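Monoacylglycerol lipase (Palaeococcus ferrophilus, PDB 6QE2) hydrolyses monoacylglycerols to glycerol and free fatty acid, as a lipase of the alpha/beta-hydrolase fold from an archaeon. Local coordinates at residues R5-T10 / I74-E79; P81-H86 / L91-Y96; R183-A188 / F215-V220; E234-P239 / E243-A248. All blocks are in the same frame, centred on the assembly; numbering follows the deposited sequence.

Contact 1 (R5-T10 / I74-E79); sequences RAKFGT and IEELGE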
loop_
_atom_site.group_PDB
_atom_site.type_symbol
_atom_site.label_atom_id
_atom_site.label_comp_id
_atom_site.label_asym_id
_atom_site.label_seq_id
_atom_site.Cartn_x
_atom_site.Cartn_y
_atom_site.Cartn_z
ATOM N N ARG A 5 -10.498 8.670 10.030
ATOM C CA ARG A 5 -9.703 9.549 9.191
ATOM C C ARG A 5 -8.972 10.533 10.084
ATOM O O ARG A 5 -9.535 11.023 11.058
ATOM C CB ARG A 5 -10.601 10.326 8.228
ATOM C CG ARG A 5 -11.477 9.476 7.324
ATOM C CD ARG A 5 -12.619 10.315 6.776
ATOM N NE ARG A 5 -13.424 9.606 5.789
ATOM C CZ ARG A 5 -13.318 9.782 4.477
ATOM N NH1 ARG A 5 -12.435 10.643 3.993
ATOM N NH2 ARG A 5 -14.092 9.099 3.649
ATOM N N ALA A 6 -7.721 10.824 9.760
ATOM C CA ALA A 6 -6.972 11.765 10.562
ATOM C C ALA A 6 -6.008 12.583 9.730
ATOM O O ALA A 6 -5.359 12.061 8.842
ATOM C CB ALA A 6 -6.213 11.032 11.647
ATOM N N LYS A 7 -5.942 13.876 10.015
ATOM C CA LYS A 7 -4.996 14.735 9.320
ATOM C C LYS A 7 -3.888 15.127 10.287
ATOM O O LYS A 7 -4.158 15.514 11.426
ATOM C CB LYS A 7 -5.675 15.993 8.765
ATOM C CG LYS A 7 -6.765 15.719 7.735
ATOM C CD LYS A 7 -7.151 17.006 7.013
ATOM C CE LYS A 7 -8.099 17.860 7.824
ATOM N NZ LYS A 7 -9.105 18.522 6.947
ATOM N N PHE A 8 -2.643 15.049 9.815
ATOM C CA PHE A 8 -1.473 15.343 10.629
ATOM C C PHE A 8 -0.653 16.434 9.957
ATOM O O PHE A 8 -0.448 16.412 8.741
ATOM C CB PHE A 8 -0.588 14.101 10.836
ATOM C CG PHE A 8 -1.284 12.952 11.518
ATOM C CD1 PHE A 8 -1.833 11.920 10.775
ATOM C CD2 PHE A 8 -1.375 12.899 12.897
ATOM C CE1 PHE A 8 -2.469 10.859 11.399
ATOM C CE2 PHE A 8 -2.010 11.844 13.526
ATOM C CZ PHE A 8 -2.558 10.822 12.777
ATOM N N GLY A 9 -0.181 17.388 10.755
ATOM C CA GLY A 9 0.741 18.387 10.257
ATOM C C GLY A 9 0.065 19.490 9.462
ATOM O O GLY A 9 -1.162 19.600 9.386
ATOM N N THR A 10 0.908 20.342 8.878
ATOM C CA THR A 10 0.502 21.492 8.087
ATOM C C THR A 10 0.967 21.303 6.649
ATOM O O THR A 10 2.149 21.004 6.426
ATOM C CB THR A 10 1.100 22.791 8.664
ATOM O OG1 THR A 10 0.734 22.910 10.044
ATOM C CG2 THR A 10 0.584 24.000 7.904
ATOM N N ILE A 74 -9.510 13.406 -1.841
ATOM C CA ILE A 74 -9.066 14.451 -2.760
ATOM C C ILE A 74 -10.140 15.530 -2.905
ATOM O O ILE A 74 -9.828 16.725 -2.989
ATOM C CB ILE A 74 -8.663 13.836 -4.112
ATOM C CG1 ILE A 74 -7.406 12.977 -3.941
ATOM C CG2 ILE A 74 -8.409 14.912 -5.159
ATOM C CD1 ILE A 74 -6.990 12.249 -5.195
ATOM N N GLU A 75 -11.415 15.136 -2.911
ATOM C CA GLU A 75 -12.488 16.133 -2.941
ATOM C C GLU A 75 -12.469 17.006 -1.691
ATOM O O GLU A 75 -12.666 18.226 -1.771
ATOM C CB GLU A 75 -13.853 15.448 -3.051
ATOM C CG GLU A 75 -15.011 16.451 -3.193
ATOM C CD GLU A 75 -16.371 15.800 -3.378
ATOM O OE1 GLU A 75 -16.581 15.051 -4.354
ATOM O OE2 GLU A 75 -17.256 16.080 -2.539
ATOM N N GLU A 76 -12.240 16.395 -0.524
ATOM C CA GLU A 76 -12.184 17.150 0.724
ATOM C C GLU A 76 -11.014 18.123 0.741
ATOM O O GLU A 76 -11.148 19.265 1.198
ATOM C CB GLU A 76 -12.078 16.185 1.904
ATOM C CG GLU A 76 -11.885 16.865 3.254
ATOM C CD GLU A 76 -11.609 15.871 4.364
ATOM O OE1 GLU A 76 -11.781 14.655 4.126
ATOM O OE2 GLU A 76 -11.225 16.302 5.473
ATOM N N LEU A 77 -9.851 17.684 0.252
ATOM C CA LEU A 77 -8.661 18.523 0.301
ATOM C C LEU A 77 -8.723 19.666 -0.700
ATOM O O LEU A 77 -8.131 20.726 -0.459
ATOM C CB LEU A 77 -7.410 17.681 0.041
ATOM C CG LEU A 77 -7.074 16.643 1.111
ATOM C CD1 LEU A 77 -5.850 15.816 0.717
ATOM C CD2 LEU A 77 -6.890 17.300 2.466
ATOM N N GLY A 78 -9.384 19.454 -1.828
ATOM C CA GLY A 78 -9.503 20.500 -2.827
ATOM C C GLY A 78 -8.240 20.717 -3.635
ATOM O O GLY A 78 -8.119 21.701 -4.357
ATOM N N GLU A 79 -7.277 19.768 -3.563
ATOM C CA GLU A 79 -6.035 19.908 -4.309
ATOM C C GLU A 79 -5.483 18.519 -4.570
ATOM O O GLU A 79 -5.952 17.547 -3.976
ATOM C CB GLU A 79 -5.035 20.783 -3.551
ATOM C CG GLU A 79 -4.615 20.219 -2.238
ATOM C CD GLU A 79 -3.659 21.159 -1.512
ATOM O OE1 GLU A 79 -4.126 22.190 -1.001
ATOM O OE2 GLU A 79 -2.420 20.860 -1.458
#

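Contact 2 (P81-H86 / L91-Y96); sequences PFLFGH and LTVIRY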
loop_
_atom_site.group_PDB
_atom_site.type_symbol
_atom_site.label_atom_id
_atom_site.label_comp_id
_atom_site.label_asym_id
_atom_site.label_seq_id
_atom_site.Cartn_x
_atom_site.Cartn_y
_atom_site.Cartn_z
ATOM N N PRO A 81 -3.031 15.541 -4.255
ATOM C CA PRO A 81 -2.028 15.079 -3.288
ATOM C C PRO A 81 -1.009 14.153 -3.882
ATOM O O PRO A 81 -1.152 13.707 -5.028
ATOM C CB PRO A 81 -2.870 14.340 -2.250
ATOM C CG PRO A 81 -3.916 13.654 -3.163
ATOM C CD PRO A 81 -4.170 14.587 -4.342
ATOM N N PHE A 82 0.047 13.901 -3.124
ATOM C CA PHE A 82 0.844 12.706 -3.358
ATOM C C PHE A 82 0.174 11.518 -2.683
ATOM O O PHE A 82 -0.520 11.667 -1.678
ATOM C CB PHE A 82 2.260 12.880 -2.806
ATOM C CG PHE A 82 3.092 13.875 -3.562
ATOM C CD1 PHE A 82 3.161 15.195 -3.149
ATOM C CD2 PHE A 82 3.809 13.488 -4.680
ATOM C CE1 PHE A 82 3.937 16.110 -3.844
ATOM C CE2 PHE A 82 4.581 14.396 -5.374
ATOM C CZ PHE A 82 4.641 15.711 -4.955
ATOM N N LEU A 83 0.393 10.323 -3.234
ATOM C CA LEU A 83 -0.067 9.086 -2.617
ATOM C C LEU A 83 1.119 8.261 -2.133
ATOM O O LEU A 83 2.126 8.142 -2.833
ATOM C CB LEU A 83 -0.889 8.243 -3.596
ATOM C CG LEU A 83 -2.089 8.884 -4.286
ATOM C CD1 LEU A 83 -2.757 7.853 -5.184
ATOM C CD2 LEU A 83 -3.064 9.405 -3.257
ATOM N N PHE A 84 0.995 7.694 -0.933
ATOM C CA PHE A 84 1.935 6.705 -0.420
ATOM C C PHE A 84 1.148 5.478 0.005
ATOM O O PHE A 84 0.244 5.585 0.839
ATOM C CB PHE A 84 2.746 7.231 0.769
ATOM C CG PHE A 84 3.639 6.186 1.374
ATOM C CD1 PHE A 84 4.905 5.971 0.865
ATOM C CD2 PHE A 84 3.197 5.382 2.416
ATOM C CE1 PHE A 84 5.721 4.988 1.391
ATOM C CE2 PHE A 84 4.014 4.400 2.947
ATOM C CZ PHE A 84 5.275 4.206 2.434
ATOM N N GLY A 85 1.505 4.318 -0.536
ATOM C CA GLY A 85 0.827 3.086 -0.179
ATOM C C GLY A 85 1.822 1.963 0.019
ATOM O O GLY A 85 2.878 1.925 -0.613
ATOM N N HIS A 86 1.476 1.042 0.920
ATOM C CA HIS A 86 2.319 -0.113 1.209
ATOM C C HIS A 86 1.556 -1.409 0.964
ATOM O O HIS A 86 0.440 -1.581 1.466
ATOM C CB HIS A 86 2.830 -0.076 2.650
ATOM C CG HIS A 86 3.461 -1.360 3.088
ATOM N ND1 HIS A 86 4.695 -1.775 2.631
ATOM C CD2 HIS A 86 3.020 -2.331 3.920
ATOM C CE1 HIS A 86 4.991 -2.943 3.173
ATOM N NE2 HIS A 86 3.990 -3.306 3.955
ATOM N N LEU A 91 -0.383 -1.481 -4.225
ATOM C CA LEU A 91 -1.187 -1.825 -5.390
ATOM C C LEU A 91 -2.310 -0.821 -5.593
ATOM O O LEU A 91 -2.572 -0.384 -6.720
ATOM C CB LEU A 91 -1.750 -3.238 -5.227
ATOM C CG LEU A 91 -2.802 -3.666 -6.251
ATOM C CD1 LEU A 91 -2.242 -3.659 -7.660
ATOM C CD2 LEU A 91 -3.350 -5.041 -5.895
ATOM N N THR A 92 -2.966 -0.428 -4.500
ATOM C CA THR A 92 -4.096 0.495 -4.577
ATOM C C THR A 92 -3.677 1.853 -5.133
ATOM O O THR A 92 -4.368 2.422 -5.987
ATOM C CB THR A 92 -4.722 0.636 -3.189
ATOM O OG1 THR A 92 -5.195 -0.648 -2.748
ATOM C CG2 THR A 92 -5.889 1.616 -3.214
ATOM N N VAL A 93 -2.551 2.398 -4.665
ATOM C CA VAL A 93 -2.168 3.724 -5.143
ATOM C C VAL A 93 -1.689 3.663 -6.593
ATOM O O VAL A 93 -1.884 4.615 -7.358
ATOM C CB VAL A 93 -1.124 4.367 -4.206
ATOM C CG1 VAL A 93 -1.734 4.582 -2.837
ATOM C CG2 VAL A 93 0.139 3.514 -4.097
ATOM N N ILE A 94 -1.098 2.545 -7.011
ATOM C CA ILE A 94 -0.770 2.376 -8.422
ATOM C C ILE A 94 -2.045 2.327 -9.259
ATOM O O ILE A 94 -2.145 2.972 -10.309
ATOM C CB ILE A 94 0.097 1.119 -8.615
ATOM C CG1 ILE A 94 1.484 1.363 -8.014
ATOM C CG2 ILE A 94 0.195 0.756 -10.092
ATOM C CD1 ILE A 94 2.309 0.112 -7.832
ATOM N N ARG A 95 -3.047 1.565 -8.808
ATOM C CA ARG A 95 -4.309 1.516 -9.539
ATOM C C ARG A 95 -4.996 2.873 -9.555
ATOM O O ARG A 95 -5.638 3.232 -10.548
ATOM C CB ARG A 95 -5.230 0.457 -8.939
ATOM C CG ARG A 95 -4.742 -0.973 -9.158
ATOM C CD ARG A 95 -4.890 -1.427 -10.621
ATOM N NE ARG A 95 -6.289 -1.405 -11.051
ATOM C CZ ARG A 95 -6.723 -0.848 -12.178
ATOM N NH1 ARG A 95 -5.864 -0.280 -13.017
ATOM N NH2 ARG A 95 -8.018 -0.874 -12.477
ATOM N N TYR A 96 -4.856 3.648 -8.477
ATOM C CA TYR A 96 -5.414 4.993 -8.476
ATOM C C TYR A 96 -4.701 5.876 -9.494
ATOM O O TYR A 96 -5.349 6.626 -10.236
ATOM C CB TYR A 96 -5.330 5.605 -7.082
ATOM C CG TYR A 96 -6.269 6.781 -6.941
ATOM C CD1 TYR A 96 -7.581 6.596 -6.522
ATOM C CD2 TYR A 96 -5.863 8.068 -7.277
ATOM C CE1 TYR A 96 -8.460 7.657 -6.415
ATOM C CE2 TYR A 96 -6.740 9.142 -7.163
ATOM C CZ TYR A 96 -8.034 8.926 -6.738
ATOM O OH TYR A 96 -8.915 9.981 -6.630
#

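Contact 3 (R183-A188 / F215-V220); sequences RAHKEA and FEELKV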
loop_
_atom_site.group_PDB
_atom_site.type_symbol
_atom_site.label_atom_id
_atom_site.label_comp_id
_atom_site.label_asym_id
_atom_site.label_seq_id
_atom_site.Cartn_x
_atom_site.Cartn_y
_atom_site.Cartn_z
ATOM N N ARG A 183 -4.547 -6.004 -13.486
ATOM C CA ARG A 183 -4.861 -4.750 -14.153
ATOM C C ARG A 183 -3.747 -3.733 -13.946
ATOM O O ARG A 183 -3.542 -2.868 -14.806
ATOM C CB ARG A 183 -6.181 -4.194 -13.652
ATOM C CG ARG A 183 -7.336 -5.093 -14.038
ATOM C CD ARG A 183 -8.589 -4.416 -13.515
ATOM N NE ARG A 183 -9.775 -5.200 -13.816
ATOM C CZ ARG A 183 -10.966 -4.987 -13.263
ATOM N NH1 ARG A 183 -11.128 -4.032 -12.341
ATOM N NH2 ARG A 183 -11.993 -5.759 -13.601
ATOM N N ALA A 184 -3.001 -3.854 -12.837
ATOM C CA ALA A 184 -1.950 -2.868 -12.566
ATOM C C ALA A 184 -0.888 -2.942 -13.641
ATOM O O ALA A 184 -0.349 -1.919 -14.075
ATOM C CB ALA A 184 -1.313 -3.088 -11.187
ATOM N N HIS A 185 -0.602 -4.153 -14.120
ATOM C CA HIS A 185 0.366 -4.297 -15.196
ATOM C C HIS A 185 -0.235 -3.906 -16.539
ATOM O O HIS A 185 0.415 -3.215 -17.332
ATOM C CB HIS A 185 0.885 -5.728 -15.221
ATOM C CG HIS A 185 1.699 -6.091 -14.021
ATOM N ND1 HIS A 185 3.004 -5.677 -13.856
ATOM C CD2 HIS A 185 1.397 -6.827 -12.926
ATOM C CE1 HIS A 185 3.472 -6.146 -12.713
ATOM N NE2 HIS A 185 2.516 -6.847 -12.130
ATOM N N LYS A 186 -1.480 -4.314 -16.802
ATOM C CA LYS A 186 -2.086 -4.063 -18.108
ATOM C C LYS A 186 -2.245 -2.573 -18.381
ATOM O O LYS A 186 -2.094 -2.128 -19.526
ATOM C CB LYS A 186 -3.439 -4.767 -18.207
ATOM C CG LYS A 186 -3.333 -6.271 -18.349
ATOM C CD LYS A 186 -4.704 -6.916 -18.446
ATOM C CE LYS A 186 -4.586 -8.419 -18.611
ATOM N NZ LYS A 186 -5.919 -9.084 -18.628
ATOM N N GLU A 187 -2.546 -1.784 -17.347
ATOM C CA GLU A 187 -2.828 -0.363 -17.497
ATOM C C GLU A 187 -1.653 0.524 -17.091
ATOM O O GLU A 187 -1.851 1.719 -16.840
ATOM C CB GLU A 187 -4.078 0.004 -16.695
ATOM C CG GLU A 187 -5.295 -0.823 -17.070
ATOM C CD GLU A 187 -6.574 -0.347 -16.406
ATOM O OE1 GLU A 187 -6.553 0.698 -15.720
ATOM O OE2 GLU A 187 -7.610 -1.028 -16.570
ATOM N N ALA A 188 -0.438 -0.031 -17.051
ATOM C CA ALA A 188 0.724 0.715 -16.572
ATOM C C ALA A 188 0.939 2.002 -17.364
ATOM O O ALA A 188 1.353 3.024 -16.800
ATOM C CB ALA A 188 1.971 -0.167 -16.643
ATOM N N PHE A 215 8.001 -1.280 -13.550
ATOM C CA PHE A 215 8.876 -0.179 -13.871
ATOM C C PHE A 215 9.122 -0.129 -15.376
ATOM O O PHE A 215 9.048 0.919 -15.983
ATOM C CB PHE A 215 10.189 -0.366 -13.128
ATOM C CG PHE A 215 11.188 0.715 -13.378
ATOM C CD1 PHE A 215 11.138 1.886 -12.664
ATOM C CD2 PHE A 215 12.180 0.553 -14.316
ATOM C CE1 PHE A 215 12.056 2.877 -12.882
ATOM C CE2 PHE A 215 13.106 1.544 -14.539
ATOM C CZ PHE A 215 13.040 2.709 -13.820
ATOM N N GLU A 216 9.394 -1.277 -15.972
ATOM C CA GLU A 216 9.603 -1.376 -17.409
ATOM C C GLU A 216 8.322 -1.131 -18.208
ATOM O O GLU A 216 8.365 -0.684 -19.333
ATOM C CB GLU A 216 10.305 -2.688 -17.751
ATOM C CG GLU A 216 11.441 -2.927 -16.779
ATOM C CD GLU A 216 12.495 -3.894 -17.250
ATOM O OE1 GLU A 216 12.156 -4.884 -17.912
ATOM O OE2 GLU A 216 13.669 -3.663 -16.927
ATOM N N GLU A 217 7.181 -1.438 -17.608
ATOM C CA GLU A 217 5.895 -1.277 -18.268
ATOM C C GLU A 217 5.428 0.170 -18.260
ATOM O O GLU A 217 4.671 0.582 -19.113
ATOM C CB GLU A 217 4.842 -2.163 -17.607
ATOM C CG GLU A 217 4.946 -3.621 -17.999
ATOM C CD GLU A 217 4.333 -4.552 -16.978
ATOM O OE1 GLU A 217 4.222 -5.752 -17.255
ATOM O OE2 GLU A 217 3.969 -4.082 -15.898
ATOM N N LEU A 218 5.877 0.941 -17.284
ATOM C CA LEU A 218 5.480 2.329 -17.200
ATOM C C LEU A 218 6.018 3.128 -18.374
ATOM O O LEU A 218 7.099 2.854 -18.864
ATOM C CB LEU A 218 5.995 2.953 -15.915
ATOM C CG LEU A 218 5.441 2.480 -14.581
ATOM C CD1 LEU A 218 6.337 2.992 -13.476
ATOM C CD2 LEU A 218 4.017 2.960 -14.383
ATOM N N LYS A 219 5.253 4.123 -18.806
ATOM C CA LYS A 219 5.662 4.987 -19.902
ATOM C C LYS A 219 6.038 6.371 -19.405
ATOM O O LYS A 219 6.686 7.124 -20.112
ATOM C CB LYS A 219 4.578 5.081 -20.963
ATOM C CG LYS A 219 4.501 3.852 -21.847
ATOM C CD LYS A 219 5.843 3.527 -22.477
ATOM C CE LYS A 219 6.024 2.030 -22.657
ATOM N NZ LYS A 219 6.905 1.466 -21.598
ATOM N N VAL A 220 5.611 6.711 -18.195
ATOM C CA VAL A 220 5.972 7.992 -17.609
ATOM C C VAL A 220 7.486 8.052 -17.465
ATOM O O VAL A 220 8.139 7.058 -17.115
ATOM C CB VAL A 220 5.254 8.185 -16.260
ATOM C CG1 VAL A 220 5.685 7.121 -15.251
ATOM C CG2 VAL A 220 5.491 9.584 -15.710
HETATM O O HOH W 1 2.968 5.188 -17.341
#

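Contact 4 (E234-P239 / E243-A248); sequences EIFEDP and EEFHRA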
loop_
_atom_site.group_PDB
_atom_site.type_symbol
_atom_site.label_atom_id
_atom_site.label_comp_id
_atom_site.label_asym_id
_atom_site.label_seq_id
_atom_site.Cartn_x
_atom_site.Cartn_y
_atom_site.Cartn_z
ATOM N N GLU A 234 8.517 -5.669 4.825
ATOM C CA GLU A 234 8.453 -4.370 5.491
ATOM C C GLU A 234 9.874 -3.851 5.659
ATOM O O GLU A 234 10.655 -4.400 6.442
ATOM C CB GLU A 234 7.739 -4.475 6.833
ATOM C CG GLU A 234 6.264 -4.752 6.686
ATOM C CD GLU A 234 5.527 -4.777 8.004
ATOM O OE1 GLU A 234 6.160 -4.533 9.053
ATOM O OE2 GLU A 234 4.310 -5.047 7.989
ATOM N N ILE A 235 10.211 -2.803 4.905
ATOM C CA ILE A 235 11.518 -2.170 5.039
ATOM C C ILE A 235 11.527 -1.131 6.153
ATOM O O ILE A 235 12.617 -0.739 6.603
ATOM C CB ILE A 235 11.942 -1.549 3.692
ATOM C CG1 ILE A 235 11.670 -2.531 2.550
ATOM C CG2 ILE A 235 13.428 -1.199 3.681
ATOM C CD1 ILE A 235 11.754 -1.914 1.171
ATOM N N PHE A 236 10.347 -0.719 6.642
ATOM C CA PHE A 236 10.215 0.420 7.556
ATOM C C PHE A 236 11.068 0.272 8.805
ATOM O O PHE A 236 11.631 1.259 9.299
ATOM C CB PHE A 236 8.754 0.601 7.978
ATOM C CG PHE A 236 7.818 0.862 6.843
ATOM C CD1 PHE A 236 7.232 -0.188 6.156
ATOM C CD2 PHE A 236 7.503 2.160 6.476
ATOM C CE1 PHE A 236 6.361 0.051 5.111
ATOM C CE2 PHE A 236 6.636 2.407 5.429
ATOM C CZ PHE A 236 6.064 1.349 4.744
ATOM N N GLU A 237 11.071 -0.930 9.367
ATOM C CA GLU A 237 11.810 -1.216 10.588
ATOM C C GLU A 237 13.032 -2.108 10.393
ATOM O O GLU A 237 13.572 -2.632 11.360
ATOM C CB GLU A 237 10.871 -1.799 11.645
ATOM C CG GLU A 237 9.549 -1.055 11.748
ATOM C CD GLU A 237 8.675 -1.558 12.877
ATOM O OE1 GLU A 237 9.000 -1.285 14.049
ATOM O OE2 GLU A 237 7.656 -2.216 12.591
ATOM N N ASP A 238 13.459 -2.289 9.148
ATOM C CA ASP A 238 14.616 -3.132 8.875
ATOM C C ASP A 238 15.814 -2.522 9.578
ATOM O O ASP A 238 16.025 -1.314 9.510
ATOM C CB ASP A 238 14.878 -3.193 7.372
ATOM C CG ASP A 238 15.886 -4.258 6.998
ATOM O OD1 ASP A 238 17.063 -3.914 6.777
ATOM O OD2 ASP A 238 15.500 -5.439 6.926
ATOM N N PRO A 239 16.643 -3.400 10.207
ATOM C CA PRO A 239 17.838 -2.943 10.934
ATOM C C PRO A 239 18.828 -2.254 10.041
ATOM O O PRO A 239 19.357 -1.199 10.408
ATOM C CB PRO A 239 18.408 -4.255 11.508
ATOM C CG PRO A 239 17.198 -5.233 11.529
ATOM C CD PRO A 239 16.512 -4.884 10.246
ATOM N N GLU A 243 16.074 3.322 8.202
ATOM C CA GLU A 243 16.267 4.767 8.207
ATOM C C GLU A 243 16.460 5.305 6.795
ATOM O O GLU A 243 15.896 6.343 6.419
ATOM C CB GLU A 243 17.463 5.133 9.084
ATOM C CG GLU A 243 17.497 6.625 9.275
ATOM C CD GLU A 243 18.832 7.111 9.815
ATOM O OE1 GLU A 243 19.464 6.360 10.578
ATOM O OE2 GLU A 243 19.260 8.206 9.415
ATOM N N GLU A 244 17.233 4.590 5.992
ATOM C CA GLU A 244 17.457 4.957 4.600
ATOM C C GLU A 244 16.163 4.932 3.798
ATOM O O GLU A 244 15.943 5.769 2.928
ATOM C CB GLU A 244 18.507 4.047 3.962
ATOM C CG GLU A 244 19.031 4.543 2.622
ATOM C CD GLU A 244 20.400 3.975 2.289
ATOM O OE1 GLU A 244 21.089 3.505 3.218
ATOM O OE2 GLU A 244 20.791 4.002 1.104
ATOM N N PHE A 245 15.325 3.946 4.090
ATOM C CA PHE A 245 14.052 3.791 3.408
ATOM C C PHE A 245 13.182 5.014 3.665
ATOM O O PHE A 245 12.580 5.558 2.747
ATOM C CB PHE A 245 13.376 2.519 3.928
ATOM C CG PHE A 245 11.959 2.334 3.473
ATOM C CD1 PHE A 245 11.679 1.905 2.188
ATOM C CD2 PHE A 245 10.909 2.544 4.347
ATOM C CE1 PHE A 245 10.375 1.716 1.776
ATOM C CE2 PHE A 245 9.602 2.357 3.943
ATOM C CZ PHE A 245 9.336 1.942 2.655
ATOM N N HIS A 246 13.144 5.460 4.915
ATOM C CA HIS A 246 12.366 6.638 5.269
ATOM C C HIS A 246 12.921 7.888 4.595
ATOM O O HIS A 246 12.171 8.729 4.108
ATOM C CB HIS A 246 12.324 6.826 6.785
ATOM C CG HIS A 246 11.318 5.958 7.472
ATOM N ND1 HIS A 246 11.645 4.753 8.054
ATOM C CD2 HIS A 246 9.989 6.121 7.670
ATOM C CE1 HIS A 246 10.563 4.212 8.581
ATOM N NE2 HIS A 246 9.543 5.021 8.362
ATOM N N ARG A 247 14.245 7.994 4.571
ATOM C CA ARG A 247 14.916 9.139 3.970
ATOM C C ARG A 247 14.664 9.264 2.471
ATOM O O ARG A 247 14.465 10.362 1.963
ATOM C CB ARG A 247 16.418 9.103 4.261
ATOM C CG ARG A 247 17.199 10.232 3.613
ATOM C CD ARG A 247 18.530 10.471 4.309
ATOM N NE ARG A 247 19.263 9.233 4.548
ATOM C CZ ARG A 247 19.353 8.633 5.732
ATOM N NH1 ARG A 247 18.759 9.161 6.794
ATOM N NH2 ARG A 247 20.040 7.506 5.854
ATOM N N ALA A 248 14.671 8.137 1.766
ATOM C CA ALA A 248 14.442 8.148 0.327
ATOM C C ALA A 248 13.048 8.633 -0.003
ATOM O O ALA A 248 12.848 9.351 -0.948
ATOM C CB ALA A 248 14.649 6.768 -0.261
#

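Contact 1 (R5-T10 / I74-E79)
Arg5 and Lys7, two residues apart on strand 5-8, both direct basic side chains at Glu76 near the C-terminal end of helix 63-77. Arg5 comes first: its chain runs extended from CG to NE and passes the glutamate in the opposite direction. Arg5 NH1 stays 4.1 Å from Glu76 OE1, which is charge proximity beyond a salt bridge, and the guanidinium and carboxylate planes stand 44° apart. The stronger partners of this guanidinium lie beside the contact, since NH1 bonds to the hydroxyl of Tyr44 and NH2 to Ser72. Lys7 follows with the direct ion pair. Bends near the end of its chain bring the amine to the helix, where Lys7 NZ meets Glu76 OE2 at 3.4 Å, a salt bridge whose hydrogen bond is weak. Glu76 extends toward both, CG anti to its backbone N (chi1 175°), and its OE1 also bonds to Tyr44 OH. Each carboxylate oxygen therefore has a different main partner, the tyrosine for OE1 and the lysine for OE2. With all three touching residues exposed and 125 Å² buried in total, edge strand and helix are joined by a weak electrostatic link at the surface, one carboxylate shared between a lysine and a tyrosine hydroxyl with a second positive charge nearby.

Contact 2 (P81-H86 / L91-Y96)
The Tyr96 ring meets Leu83 CD1 obliquely, at 3.8 Å from Tyr96 CD2, and the two side chains cross at about a right angle. The same methyl lies 3.9 Å from Tyr96 CB, so it sits at the root of the ring, while the far end is held by a hydrogen bond from Tyr96 OH to Asp71 and the ring also packs on Ile70 and Ile74 of helix 63-77. One turn earlier in the helix, Val93 points at the strand. Its CG1, anti to the carbonyl carbon (chi1 -64°), reaches Leu83 CB at 3.8 Å, and its CG2 lies 3.9 Å from Gly85 N. Putting an alanine at Val93 would probably open a gap beside the Gly85 backbone, where both methyls lie, and take from Leu83 CB its contact with CG1. Gly85 and Val93 have the closest CA atoms of the two segments, 5.8 Å apart; a beta carbon on Gly85 would clash with Val93 CG1. The side-chain contacts are apolar, and no hydrogen bond crosses. The axes of strand 82-86 and helical segment 91-96 approach to 7.2 Å, their directions 143° apart, the near-antiparallel return of a beta-alpha-beta unit that continues into strand 106-110. The sharp turn between them matches the GxSxG nucleophile elbow of alpha/beta hydrolases, with Gly85 its first glycine and Ser87 the probable nucleophile.

Contact 3 (R183-A188 / F215-V220)
Glu217 faces His185 and Ala188 where helices 171-186 and 209-217 end, and its root and its carboxylate meet different residues. At the root, Glu217 CB packs against Ala188 CB at 3.6 Å. Beyond CG the chain is extended (chi2 156°), carrying the carboxylate to the His185 ring. There His185 ND1 donates to Glu217 OE2 over 2.8 Å, with an N-H...O angle of 163°. OE2 accepts the bond through its syn lone pair and lies in the ring plane, although the carboxylate itself is turned 75° from that plane. OE1 stays farther back, 3.6 Å from His185 ND1. Next along the chain, Leu218 CD2 touches Ala188 O at 3.6 Å, and a water donating to that carbonyl accepts from Lys219 N. A leucine in place of Glu217 would probably leave His185 ND1 without its acceptor. Because ND1 donates and Leu114 O, bonded to NE2, can only accept, both nitrogens probably carry hydrogen, consistent with an imidazolium whose charge the carboxylate would help to stabilise.

Contact 4 (E234-P239 / E243-A248)
A type I beta turn from Ile235 to Asp238, closed by Asp238 N to Ile235 O at 3.1 Å, brings Phe236 CA within 6.6 Å of Phe245 CA on helix 242-256. With CG anti to the backbone N (chi1 171°), Phe245 carries its ring to the turn and forms a T-shaped pair: its edge points at the face of Phe236, centroids 4.7 Å apart and planes at 81°. Phe245 CE2 sits close over that face, 3.3 Å from Phe236 CD2. The Phe245 ring presents a face to Ile235, whose CB lies 4.0 Å from the centroid in a CH-pi contact. At the rim of Phe236, His246 CE1 approaches Phe236 O at 3.2 Å in the imidazole plane, and the Phe236 edge is turned, offset, to the His246 face; His246 ND1 is bonded to Gly242 O. Tyr29 and His86, both edge-to-face with Phe236, extend the cluster. It packs helix 242-256 against the loop that follows His233, probably the histidine of this alpha/beta hydrolase's Ser-His-Asp triad.

The four contacts follow one another along the chain without interlocking. Contacts 1 and 2 lie about 15 Å apart between centres and reach the same seven-stranded sheet, contact 1 at its edge strand 5-8 and contact 2 inside at strand 82-86; they touch where Ile74 packs on Pro81. Contact 2 also touches contact 3 through a salt bridge from Arg95 to Glu187, and contact 4 where Phe84 meets Phe236 and His86 meets Glu234. Contacts 3 and 4 stand about 25 Å apart between centres and do not touch. The strand leading to the probable nucleophile elbow thus meets the loop after the probable catalytic histidine, while contact 3 joins helix ends farther from the chain centre than contact 2.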